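Local coordinates for m3DLH protein (PDB 7JKA) that probably hydrolyses ester or lactone bonds as a dienelactone hydrolase family member of the alpha/beta-hydrolase clan, with phosphotriesterase activity also ascribed to it, at residues Ala58-Arg61 against Ala62-Ala66; Phe131-Gly134 against Gly135-Leu139; Ala229-Pro232 against Leu233-Ala236; Ala138-Leu141 against Ala142-Gly145. All coordinates share one frame; numbering follows the deposited sequence.

The four contacts are local turns of three helices in one alpha/beta-hydrolase domain, met along the chain in the order 1, 2, 4, 3. Contact 1 lies on helix 56-67, after strand 42-48. Contacts 2 and 4 are the two ends of helix 133-143, which follows strand 126-131; their centres are about 10 Å apart and they share Ala138 and Leu139. Contact 3 opens helix 232-250; its centre is about 17 Å from that of contact 1, yet Glu235 reaches Arg61 and Arg64 in salt bridges. Arg61 also packs on Phe131 of contact 2. Contact 1 thus ties the start of the last helix to the strand leading into the probable nucleophile turn.

Contact 1: Ala58-Arg61 against Ala62-Ala66; sequences ARER and ARRLA
Arg64 lays its guanidinium over one face of that of Arg61, the two group centres 3.9 Å apart and their planes 25° from parallel. NH1 of Arg64 is the overlapping atom and sits toward the rim of the Arg61 group, 3.4 Å from Arg61 NE. The stack of two like charges is probably tolerated because two carboxylates lie at its edges: Glu235, from the start of helix 232-250, forms salt bridges with Arg61 NH2 and Arg64 NH1, while Glu60 takes the NE edge of Arg64.

Glu60 is the acid within this turn of helix 56-67. With CG anti to the backbone N (chi1 170°) and a bend at chi2, its carboxylate swings along the helix to residues three and four positions on. In the conformer described, Arg63 grips it side-on: NE donates to Glu60 OE1 at 2.9 Å, from above the carboxylate plane, and NH2 to Glu60 OE2 at 2.9 Å, on the syn side. Arg64 NE reaches Glu60 OE2 at 2.9 Å, but on the anti side and with its guanidinium nearly perpendicular to the carboxylate, at 82°; this bond is the more certain, since Arg63 has a second conformer. Both donors to OE2 arrive from one face.

Small Ala62 suits the side of the helix that meets His33 of strand 27-35, and Leu65 suits the face packed between the sheet and helix 232-250. Backbone bonds such as Leu65 N to Arg61 O continue the helix. The two carboxylates offset the stacked charge, and two donors on OE2 should favour an ionised Glu60.

Contact 2: Phe131-Gly134 against Gly135-Leu139; sequences FCFG and GTTAL
Phe133 O is gripped twice by one residue, Thr137: the backbone N donates at 2.8 Å from Thr137 N to Phe133 O, and the hydroxyl at 2.9 Å from Thr137 OG1 to the same oxygen. The two donors come from opposite faces of the carbonyl plane, the hydroxyl standing 36° out of it. Threonine suits this place because its OG1 lies beside its own backbone N (chi1 -61°), pointing back up the helix, and can serve a second partner, Trp104 NE1. The Phe133 ring crosses the threonine, with CE2 3.5 Å from Thr137 OG1, and meets the nearly parallel ring of Trp104.

One residue earlier, Cys132 occupies the N-cap position. Its carbonyl oxygen accepts from Thr136 N at 3.2 Å in the carbonyl plane, and more weakly from Gly135 N. The hydroxyl of Thr136 is bonded instead to Gly157 O.

Glycines fill the tight inside of the turn, where the carbonyl oxygens of Phe131 and Cys132 come close to Gly134 and Gly135. Cys132 itself has a positive phi of 54°, a strained backbone between strand 126-131 and helix 133-143, and in the conformer described its side chain touches Glu50 and His213. Strand, sharp turn, and helix with the sequence Gly-x-Cys-x-Gly fit the nucleophile elbow of alpha/beta hydrolases, where dienelactone hydrolases carry a cysteine nucleophile.

Contact 3: Ala229-Pro232 against Leu233-Ala236; sequences AYEP and LTEA
Glu231 folds its carboxylate back over the first turn of helix 232-250 and caps it. OE1 accepts from Leu233 N at 3.1 Å, and OE2 from Thr234 N at 2.9 Å, both amides approaching from above the carboxylate plane. Thr234 OG1 adds a short 2.6 Å bond to Glu231 OE2, on the anti side. The bend at chi2 (-61°) brings the acid round to these amides, which no earlier helical carbonyl could serve. Glutamate and threonine thus pair as cap and second donor. Leu233 runs beside Glu231, its CB 3.4 Å from Glu231 OE2.

Pro232 suits the first helical position, where no amide hydrogen is required; its nitrogen lies over the centre of one face of the Tyr230 ring. Its carbonyl accepts from Ala236 N and from a water, which also donates to Glu235 OE1.

Tyr230 OH donates to Glu235 OE1 at 2.5 Å, nearly along the C-O axis. The carboxylate meets the ring at its edge with the planes 85° apart. Glu235 extends from the helix, and its OE2 serves the arginine pair of helix 56-67. A hydroxyl, a water and two arginines therefore share one carboxylate, which should favour its ionised form and fix its rotation.

Contact 4: Ala138-Leu141 against Ala142-Gly145; sequences ALEL and ARSG
Leu141 O and Ser144 meet at the C-terminal end of helix 133-143, where a Schellman motif closes the helix of the strand 126-131, helix, strand 150-154 unit. Gly145, with a positive phi of 92°, turns the chain out of the helix; glycine suits this place, since positive phi is easily reached only without a CB.

Among backbone bonds, Arg143 N donates to Leu139 O at 2.8 Å and Ser144 N to Glu140 O at 3.0 Å. Gly145 N then steps back to Ala142 O at 3.0 Å, a shorter loop than the helix uses.

The ionic contact joins Glu140 and Arg143. Arg143 NH1 reaches Glu140 OE2 at 2.9 Å, met nearly head-on to its C-O bond and close to the guanidinium plane, while carboxylate and guanidinium planes stand 84° apart. Both ends have further partners: Glu140 OE1 salt-bridges Arg101 and Arg105 of helix 101-116, and Arg143 NH2 holds Glu195 and Leu159 O. These buried charges thus link the helix to its neighbours on two sides. CG of Arg143, set beside its own backbone N, lies 3.2 Å from Leu139 O, and the extended chain beyond it carries the guanidinium on to Glu140.

Nonpolar residues take the remaining faces. Ala138, Leu139 and Ala142 pack on Ile151 of strand 150-154, where small alanines let the helix lie close to the sheet, while Leu141 turns to Ala108 of helix 101-116.

The hydroxyl of Ser144 lies between its backbone N and carbonyl carbon (chi1 81°), from where OG donates to Leu141 O at 2.7 Å.

Contact 1: Ala58-Arg61 against Ala62-Ala66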
loop_
_atom_site.group_PDB
_atom_site.type_symbol
_atom_site.label_atom_id
_atom_site.label_comp_id
_atom_site.label_asym_id
_atom_site.label_seq_id
_atom_site.Cartn_x
_atom_site.Cartn_y
_atom_site.Cartn_z
ATOM N N ALA A 58 -9.531 2.344 3.451
ATOM C CA ALA A 58 -8.322 3.062 3.049
ATOM C C ALA A 58 -8.364 4.521 3.480
ATOM O O ALA A 58 -7.332 5.091 3.869
ATOM C CB ALA A 58 -8.147 2.967 1.539
ATOM N N ARG A 59 -9.533 5.152 3.374
ATOM C CA ARG A 59 -9.662 6.530 3.837
ATOM C C ARG A 59 -9.318 6.647 5.314
ATOM O O ARG A 59 -8.658 7.606 5.739
ATOM C CB ARG A 59 -11.082 7.043 3.588
ATOM C CG ARG A 59 -11.510 7.104 2.122
ATOM C CD ARG A 59 -12.946 7.643 2.034
ATOM N NE ARG A 59 -13.345 7.793 0.647
ATOM C CZ ARG A 59 -14.134 6.948 -0.008
ATOM N NH1 ARG A 59 -14.661 5.893 0.607
ATOM N NH2 ARG A 59 -14.412 7.177 -1.284
ATOM N N GLU A 60 -9.784 5.691 6.119
ATOM C CA GLU A 60 -9.500 5.729 7.546
ATOM C C GLU A 60 -8.006 5.558 7.807
ATOM O O GLU A 60 -7.453 6.213 8.692
ATOM C CB GLU A 60 -10.319 4.656 8.263
ATOM C CG GLU A 60 -9.937 4.450 9.715
ATOM C CD GLU A 60 -10.213 5.644 10.606
ATOM O OE1 GLU A 60 -10.899 6.599 10.171
ATOM O OE2 GLU A 60 -9.738 5.606 11.768
ATOM N N ARG A 61 -7.316 4.717 7.029
ATOM C CA ARG A 61 -5.878 4.589 7.252
ATOM C C ARG A 61 -5.146 5.872 6.859
ATOM O O ARG A 61 -4.197 6.287 7.531
ATOM C CB ARG A 61 -5.331 3.379 6.496
ATOM C CG ARG A 61 -6.045 2.081 6.841
ATOM C CD ARG A 61 -5.981 1.852 8.333
ATOM N NE ARG A 61 -6.604 0.621 8.857
ATOM C CZ ARG A 61 -7.919 0.422 8.967
ATOM N NH1 ARG A 61 -8.781 1.323 8.499
ATOM N NH2 ARG A 61 -8.384 -0.687 9.538
ATOM N N ALA A 62 -5.579 6.529 5.782
ATOM C CA ALA A 62 -4.984 7.821 5.426
ATOM C C ALA A 62 -5.249 8.837 6.530
ATOM O O ALA A 62 -4.368 9.624 6.889
ATOM C CB ALA A 62 -5.554 8.308 4.092
ATOM N N ARG A 63 -6.459 8.835 7.077
ATOM C CA ARG A 63 -6.750 9.723 8.197
ATOM C C ARG A 63 -5.817 9.455 9.371
ATOM O O ARG A 63 -5.275 10.390 9.962
ATOM C CB ARG A 63 -8.205 9.564 8.621
ATOM C CG ARG A 63 -8.718 10.660 9.524
ATOM C CD ARG A 63 -10.043 10.250 10.145
ATOM N NE ARG A 63 -9.820 9.123 11.047
ATOM C CZ ARG A 63 -9.295 9.225 12.264
ATOM N NH1 ARG A 63 -8.961 10.415 12.755
ATOM N NH2 ARG A 63 -9.115 8.134 12.998
ATOM N N ARG A 64 -5.605 8.179 9.711
ATOM C CA ARG A 64 -4.727 7.850 10.833
ATOM C C ARG A 64 -3.303 8.319 10.570
ATOM O O ARG A 64 -2.631 8.822 11.477
ATOM C CB ARG A 64 -4.777 6.347 11.099
ATOM C CG ARG A 64 -6.148 5.855 11.549
ATOM C CD ARG A 64 -6.139 4.326 11.767
ATOM N NE ARG A 64 -7.490 3.862 12.055
ATOM C CZ ARG A 64 -7.822 2.587 12.224
ATOM N NH1 ARG A 64 -6.894 1.639 12.133
ATOM N NH2 ARG A 64 -9.082 2.265 12.470
ATOM N N LEU A 65 -2.844 8.214 9.316
ATOM C CA LEU A 65 -1.509 8.695 8.968
ATOM C C LEU A 65 -1.405 10.215 9.118
ATOM O O LEU A 65 -0.383 10.733 9.584
ATOM C CB LEU A 65 -1.174 8.269 7.538
ATOM C CG LEU A 65 -0.898 6.757 7.409
ATOM C CD1 LEU A 65 -0.962 6.418 5.945
ATOM C CD2 LEU A 65 0.465 6.366 7.976
ATOM N N ALA A 66 -2.439 10.948 8.709
ATOM C CA ALA A 66 -2.453 12.390 8.957
ATOM C C ALA A 66 -2.350 12.688 10.450
ATOM O O ALA A 66 -1.704 13.667 10.855
ATOM C CB ALA A 66 -3.728 13.009 8.373
#

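Contact 2: Phe131-Gly134 against Gly135-Leu139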
loop_
_atom_site.group_PDB
_atom_site.type_symbol
_atom_site.label_atom_id
_atom_site.label_comp_id
_atom_site.label_asym_id
_atom_site.label_seq_id
_atom_site.Cartn_x
_atom_site.Cartn_y
_atom_site.Cartn_z
ATOM N N PHE A 131 -2.766 -2.519 1.374
ATOM C CA PHE A 131 -3.521 -3.567 2.035
ATOM C C PHE A 131 -3.942 -4.555 0.964
ATOM O O PHE A 131 -4.502 -4.156 -0.051
ATOM C CB PHE A 131 -4.730 -2.952 2.753
ATOM C CG PHE A 131 -4.333 -1.948 3.770
ATOM C CD1 PHE A 131 -4.063 -0.637 3.414
ATOM C CD2 PHE A 131 -4.111 -2.358 5.078
ATOM C CE1 PHE A 131 -3.634 0.281 4.368
ATOM C CE2 PHE A 131 -3.683 -1.456 6.051
ATOM C CZ PHE A 131 -3.424 -0.134 5.686
ATOM N N CYS A 132 -3.661 -5.839 1.176
ATOM C CA CYS A 132 -3.995 -6.905 0.202
ATOM C C CYS A 132 -3.417 -6.535 -1.152
ATOM O O CYS A 132 -2.214 -6.250 -1.243
ATOM C CB CYS A 132 -5.475 -7.141 0.155
ATOM S SG CYS A 132 -6.004 -7.617 1.643
ATOM N N PHE A 133 -4.231 -6.519 -2.205
ATOM C CA PHE A 133 -3.719 -6.177 -3.529
ATOM C C PHE A 133 -3.063 -4.801 -3.551
ATOM O O PHE A 133 -2.123 -4.590 -4.317
ATOM C CB PHE A 133 -4.865 -6.231 -4.553
ATOM C CG PHE A 133 -4.428 -5.940 -5.961
ATOM C CD1 PHE A 133 -3.786 -6.906 -6.730
ATOM C CD2 PHE A 133 -4.671 -4.696 -6.523
ATOM C CE1 PHE A 133 -3.387 -6.627 -8.050
ATOM C CE2 PHE A 133 -4.287 -4.415 -7.839
ATOM C CZ PHE A 133 -3.641 -5.378 -8.594
ATOM N N GLY A 134 -3.517 -3.875 -2.696
ATOM C CA GLY A 134 -2.818 -2.599 -2.542
ATOM C C GLY A 134 -1.385 -2.738 -2.069
ATOM O O GLY A 134 -0.512 -1.948 -2.463
ATOM N N GLY A 135 -1.112 -3.730 -1.222
ATOM C CA GLY A 135 0.263 -3.978 -0.819
ATOM C C GLY A 135 1.079 -4.513 -1.975
ATOM O O GLY A 135 2.235 -4.119 -2.167
ATOM N N THR A 136 0.502 -5.449 -2.732
ATOM C CA THR A 136 1.167 -5.929 -3.930
ATOM C C THR A 136 1.489 -4.750 -4.838
ATOM O O THR A 136 2.580 -4.675 -5.411
ATOM C CB THR A 136 0.262 -6.937 -4.642
ATOM O OG1 THR A 136 -0.359 -7.813 -3.680
ATOM C CG2 THR A 136 1.057 -7.723 -5.686
ATOM N N THR A 137 0.543 -3.808 -4.947
ATOM C CA THR A 137 0.717 -2.609 -5.766
ATOM C C THR A 137 1.867 -1.755 -5.252
ATOM O O THR A 137 2.681 -1.260 -6.041
ATOM C CB THR A 137 -0.591 -1.801 -5.774
ATOM O OG1 THR A 137 -1.627 -2.610 -6.344
ATOM C CG2 THR A 137 -0.470 -0.556 -6.645
ATOM N N ALA A 138 1.950 -1.576 -3.927
ATOM C CA ALA A 138 3.051 -0.807 -3.358
ATOM C C ALA A 138 4.409 -1.421 -3.708
ATOM O O ALA A 138 5.372 -0.695 -3.991
ATOM C CB ALA A 138 2.853 -0.681 -1.845
ATOM N N LEU A 139 4.506 -2.756 -3.690
ATOM C CA LEU A 139 5.754 -3.416 -4.063
ATOM C C LEU A 139 6.039 -3.284 -5.554
ATOM O O LEU A 139 7.209 -3.197 -5.951
ATOM C CB LEU A 139 5.718 -4.888 -3.637
ATOM C CG LEU A 139 5.864 -5.087 -2.119
ATOM C CD1 LEU A 139 5.677 -6.573 -1.768
ATOM C CD2 LEU A 139 7.223 -4.565 -1.654
#

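Contact 3: Ala229-Pro232 against Leu233-Ala236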
loop_
_atom_site.group_PDB
_atom_site.type_symbol
_atom_site.label_atom_id
_atom_site.label_comp_id
_atom_site.label_asym_id
_atom_site.label_seq_id
_atom_site.Cartn_x
_atom_site.Cartn_y
_atom_site.Cartn_z
ATOM N N ALA A 229 -10.377 -12.514 8.039
ATOM C CA ALA A 229 -10.837 -12.259 9.397
ATOM C C ALA A 229 -10.066 -11.087 9.986
ATOM O O ALA A 229 -8.856 -10.974 9.782
ATOM C CB ALA A 229 -10.666 -13.496 10.285
ATOM N N TYR A 230 -10.778 -10.236 10.723
ATOM C CA TYR A 230 -10.163 -9.141 11.465
ATOM C C TYR A 230 -9.393 -9.681 12.664
ATOM O O TYR A 230 -9.849 -10.599 13.352
ATOM C CB TYR A 230 -11.250 -8.168 11.935
ATOM C CG TYR A 230 -10.754 -6.971 12.726
ATOM C CD1 TYR A 230 -9.764 -6.145 12.217
ATOM C CD2 TYR A 230 -11.322 -6.637 13.959
ATOM C CE1 TYR A 230 -9.315 -5.035 12.925
ATOM C CE2 TYR A 230 -10.884 -5.533 14.672
ATOM C CZ TYR A 230 -9.884 -4.733 14.151
ATOM O OH TYR A 230 -9.449 -3.625 14.854
ATOM N N GLU A 231 -8.216 -9.113 12.917
ATOM C CA GLU A 231 -7.387 -9.539 14.046
ATOM C C GLU A 231 -6.824 -8.278 14.691
ATOM O O GLU A 231 -5.795 -7.744 14.263
ATOM C CB GLU A 231 -6.288 -10.513 13.601
ATOM C CG GLU A 231 -5.885 -11.525 14.690
ATOM C CD GLU A 231 -5.332 -10.825 15.924
ATOM O OE1 GLU A 231 -6.122 -10.357 16.779
ATOM O OE2 GLU A 231 -4.104 -10.721 16.028
ATOM N N PRO A 232 -7.490 -7.764 15.734
ATOM C CA PRO A 232 -7.116 -6.431 16.234
ATOM C C PRO A 232 -5.724 -6.387 16.831
ATOM O O PRO A 232 -5.061 -5.351 16.725
ATOM C CB PRO A 232 -8.204 -6.118 17.277
ATOM C CG PRO A 232 -8.729 -7.436 17.679
ATOM C CD PRO A 232 -8.617 -8.341 16.483
ATOM N N LEU A 233 -5.245 -7.477 17.435
ATOM C CA LEU A 233 -3.896 -7.463 17.991
ATOM C C LEU A 233 -2.858 -7.299 16.890
ATOM O O LEU A 233 -1.940 -6.472 16.991
ATOM C CB LEU A 233 -3.660 -8.748 18.785
ATOM C CG LEU A 233 -2.510 -8.774 19.794
ATOM C CD1 LEU A 233 -2.500 -7.514 20.638
ATOM C CD2 LEU A 233 -2.631 -10.016 20.680
ATOM N N THR A 234 -2.989 -8.083 15.817
ATOM C CA THR A 234 -2.073 -7.970 14.689
ATOM C C THR A 234 -2.227 -6.633 13.982
ATOM O O THR A 234 -1.234 -6.059 13.516
ATOM C CB THR A 234 -2.309 -9.117 13.703
ATOM O OG1 THR A 234 -2.077 -10.372 14.365
ATOM C CG2 THR A 234 -1.375 -8.994 12.519
ATOM N N GLU A 235 -3.454 -6.114 13.898
ATOM C CA GLU A 235 -3.629 -4.774 13.338
ATOM C C GLU A 235 -2.792 -3.757 14.101
ATOM O O GLU A 235 -2.054 -2.968 13.509
ATOM C CB GLU A 235 -5.104 -4.363 13.347
ATOM C CG GLU A 235 -5.247 -2.955 12.733
ATOM C CD GLU A 235 -6.633 -2.362 12.867
ATOM O OE1 GLU A 235 -7.342 -2.714 13.837
ATOM O OE2 GLU A 235 -7.007 -1.526 12.005
ATOM N N ALA A 236 -2.843 -3.804 15.430
ATOM C CA ALA A 236 -2.102 -2.842 16.231
ATOM C C ALA A 236 -0.600 -3.068 16.130
ATOM O O ALA A 236 0.176 -2.112 15.973
ATOM C CB ALA A 236 -2.562 -2.933 17.682
HETATM O O HOH W 1 -6.474 -2.912 16.622
#

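Contact 4: Ala138-Leu141 against Ala142-Gly145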
loop_
_atom_site.group_PDB
_atom_site.type_symbol
_atom_site.label_atom_id
_atom_site.label_comp_id
_atom_site.label_asym_id
_atom_site.label_seq_id
_atom_site.Cartn_x
_atom_site.Cartn_y
_atom_site.Cartn_z
ATOM N N ALA A 138 1.950 -1.576 -3.927
ATOM C CA ALA A 138 3.051 -0.807 -3.358
ATOM C C ALA A 138 4.409 -1.421 -3.708
ATOM O O ALA A 138 5.372 -0.695 -3.991
ATOM C CB ALA A 138 2.853 -0.681 -1.845
ATOM N N LEU A 139 4.506 -2.756 -3.690
ATOM C CA LEU A 139 5.754 -3.416 -4.063
ATOM C C LEU A 139 6.039 -3.284 -5.554
ATOM O O LEU A 139 7.209 -3.197 -5.951
ATOM C CB LEU A 139 5.718 -4.888 -3.637
ATOM C CG LEU A 139 5.864 -5.087 -2.119
ATOM C CD1 LEU A 139 5.677 -6.573 -1.768
ATOM C CD2 LEU A 139 7.223 -4.565 -1.654
ATOM N N GLU A 140 5.000 -3.265 -6.405
ATOM C CA GLU A 140 5.235 -2.982 -7.818
ATOM C C GLU A 140 5.800 -1.584 -8.008
ATOM O O GLU A 140 6.696 -1.369 -8.834
ATOM C CB GLU A 140 3.938 -3.119 -8.622
ATOM C CG GLU A 140 3.488 -4.562 -8.800
ATOM C CD GLU A 140 4.524 -5.413 -9.495
ATOM O OE1 GLU A 140 4.730 -5.248 -10.715
ATOM O OE2 GLU A 140 5.122 -6.274 -8.816
ATOM N N LEU A 141 5.306 -0.625 -7.222
ATOM C CA LEU A 141 5.818 0.738 -7.299
ATOM C C LEU A 141 7.273 0.785 -6.868
ATOM O O LEU A 141 8.102 1.420 -7.522
ATOM C CB LEU A 141 4.983 1.657 -6.411
ATOM C CG LEU A 141 5.388 3.145 -6.371
ATOM C CD1 LEU A 141 5.320 3.777 -7.768
ATOM C CD2 LEU A 141 4.445 3.877 -5.402
ATOM N N ALA A 142 7.619 0.068 -5.798
ATOM C CA ALA A 142 9.022 0.010 -5.407
ATOM C C ALA A 142 9.878 -0.638 -6.481
ATOM O O ALA A 142 10.978 -0.156 -6.785
ATOM C CB ALA A 142 9.150 -0.754 -4.091
ATOM N N ARG A 143 9.385 -1.735 -7.066
ATOM C CA ARG A 143 10.149 -2.449 -8.091
ATOM C C ARG A 143 10.384 -1.584 -9.319
ATOM O O ARG A 143 11.396 -1.755 -10.022
ATOM C CB ARG A 143 9.393 -3.715 -8.482
ATOM C CG ARG A 143 9.522 -4.842 -7.463
ATOM C CD ARG A 143 8.566 -5.983 -7.806
ATOM N NE ARG A 143 8.861 -7.193 -7.036
ATOM C CZ ARG A 143 8.045 -8.244 -6.986
ATOM N NH1 ARG A 143 6.896 -8.234 -7.650
ATOM N NH2 ARG A 143 8.396 -9.323 -6.309
ATOM N N SER A 144 9.469 -0.654 -9.592
ATOM C CA SER A 144 9.626 0.228 -10.753
ATOM C C SER A 144 10.802 1.176 -10.595
ATOM O O SER A 144 11.219 1.811 -11.581
ATOM C CB SER A 144 8.350 1.042 -10.970
ATOM O OG SER A 144 8.312 2.160 -10.091
ATOM N N GLY A 145 11.341 1.293 -9.384
ATOM C CA GLY A 145 12.455 2.185 -9.139
ATOM C C GLY A 145 12.054 3.560 -8.686
ATOM O O GLY A 145 12.876 4.486 -8.742
#